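Local coordinates for uncharacterized protein (Acinetobacter baumannii, PDB 5D66), which is of unknown function but, as an ankyrin repeat domain, probably serves as a scaffold for binding other proteins, at residues 12-17 with 48-53. Residues are numbered along the deposited sequence; the frame is centred on the assembly and turned at random. Where two conformers were deposited one is given.
Sequences ANDDIQ and NIHAAH
The backbones come nearest at D14 and A51, CA to CA 5.2 Å, where the turn between helices 6-12 and 16-23 faces the first turn of helix 49-57. D14 sits at positive phi (58°) in the Schellman motif that ends helix 6-12, and its carboxylate reaches across to the start of helix 49-57. D14 OD1 accepts the backbone N-H of A51 at 2.9 Å, nearly in line with its own C-O bond, while OD2 takes a hydrogen from a water that in turn accepts the N-H of H50. One carboxylate thus serves two amides of a helix N-terminus, directly and through water, and the helix end would probably favour its negative charge. The contact joins neighbouring helical hairpins near the N-terminal end of the ankyrin array. N48, at the N-cap position, does not cap its own helix with its side chain but lays its amide against the D14 carboxylate, planes 26° apart, the two side chains running in opposite directions. N48 ND2 bonds to A11 O and, weakly, to A12 O (2.9 Å), both in the last turn of helix 6-12. The H50 ring lies nearly coplanar with the carboxylate, ND1 3.6 Å from D14 OD2.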
# COMPACT_ATOMS: atom_id res chain seq x y z
N ALA A 12 8.38 5.22 18.08
CA ALA A 12 7.48 6.34 17.89
C ALA A 12 8.22 7.68 17.83
O ALA A 12 7.81 8.60 17.13
CB ALA A 12 6.47 6.40 19.00
N ASN A 13 9.31 7.77 18.57
CA ASN A 13 10.10 8.99 18.66
C ASN A 13 11.21 9.09 17.62
O ASN A 13 11.92 10.09 17.60
CB ASN A 13 10.70 9.09 20.06
CG ASN A 13 9.71 9.51 21.09
OD1 ASN A 13 8.64 10.07 20.78
ND2 ASN A 13 10.10 9.35 22.34
N ASP A 14 11.36 8.08 16.78
CA ASP A 14 12.47 8.06 15.80
C ASP A 14 13.82 8.17 16.52
O ASP A 14 14.81 8.70 15.98
CB ASP A 14 12.35 9.15 14.74
CG ASP A 14 12.97 8.72 13.43
OD1 ASP A 14 12.97 7.52 13.07
OD2 ASP A 14 13.52 9.62 12.73
N ASP A 15 13.89 7.58 17.73
CA ASP A 15 15.06 7.76 18.61
C ASP A 15 16.05 6.63 18.31
O ASP A 15 16.06 5.58 18.99
CB ASP A 15 14.58 7.74 20.07
CG ASP A 15 15.68 8.04 21.10
OD1 ASP A 15 16.90 8.09 20.77
OD2 ASP A 15 15.26 8.26 22.25
N ILE A 16 16.89 6.81 17.29
CA ILE A 16 17.61 5.62 16.81
C ILE A 16 18.77 5.24 17.72
O ILE A 16 19.11 4.07 17.75
CB ILE A 16 17.98 5.63 15.31
CG1 ILE A 16 19.01 6.74 15.08
CG2 ILE A 16 16.67 5.69 14.38
CD1 ILE A 16 19.40 6.89 13.64
N GLN A 17 19.33 6.16 18.53
CA GLN A 17 20.34 5.72 19.49
C GLN A 17 19.73 4.84 20.56
O GLN A 17 20.36 3.89 21.02
CB GLN A 17 21.09 6.90 20.12
CG GLN A 17 21.97 7.68 19.13
CD GLN A 17 23.03 6.81 18.42
OE1 GLN A 17 23.73 6.03 19.05
NE2 GLN A 17 23.14 6.95 17.09
N ASN A 48 8.38 7.24 10.40
CA ASN A 48 9.72 7.42 10.99
C ASN A 48 10.69 6.52 10.22
O ASN A 48 10.93 5.39 10.56
CB ASN A 48 9.69 7.06 12.48
CG ASN A 48 9.03 8.13 13.29
OD1 ASN A 48 8.84 9.28 12.85
ND2 ASN A 48 8.64 7.78 14.51
N ILE A 49 11.20 7.11 9.14
CA ILE A 49 12.01 6.39 8.14
C ILE A 49 13.24 5.77 8.79
O ILE A 49 13.59 4.64 8.50
CB ILE A 49 12.35 7.36 7.01
CG1 ILE A 49 11.06 7.79 6.25
CG2 ILE A 49 13.39 6.82 6.06
CD1 ILE A 49 11.22 9.01 5.43
N HIS A 50 13.95 6.55 9.61
CA HIS A 50 15.22 6.05 10.19
C HIS A 50 14.97 4.91 11.13
O HIS A 50 15.64 3.88 11.08
CB HIS A 50 15.95 7.21 10.87
CG HIS A 50 16.33 8.27 9.91
ND1 HIS A 50 15.94 9.58 10.02
CD2 HIS A 50 16.95 8.16 8.73
CE1 HIS A 50 16.39 10.27 8.99
NE2 HIS A 50 17.04 9.42 8.20
N ALA A 51 13.96 5.04 12.00
CA ALA A 51 13.62 3.94 12.91
C ALA A 51 13.17 2.70 12.16
O ALA A 51 13.58 1.60 12.45
CB ALA A 51 12.52 4.36 13.87
N ALA A 52 12.36 2.92 11.13
CA ALA A 52 11.89 1.79 10.31
C ALA A 52 13.09 1.09 9.64
O ALA A 52 13.15 -0.15 9.66
CB ALA A 52 10.89 2.25 9.27
N HIS A 53 14.04 1.86 9.11
CA HIS A 53 15.21 1.24 8.49
C HIS A 53 15.97 0.37 9.49
O HIS A 53 16.36 -0.74 9.18
CB HIS A 53 16.13 2.31 7.93
CG HIS A 53 17.36 1.77 7.29
ND1 HIS A 53 18.62 1.84 7.84
CD2 HIS A 53 17.49 1.11 6.13
CE1 HIS A 53 19.50 1.31 7.01
NE2 HIS A 53 18.83 0.85 5.97
O HOH W 1 13.23 9.36 10.09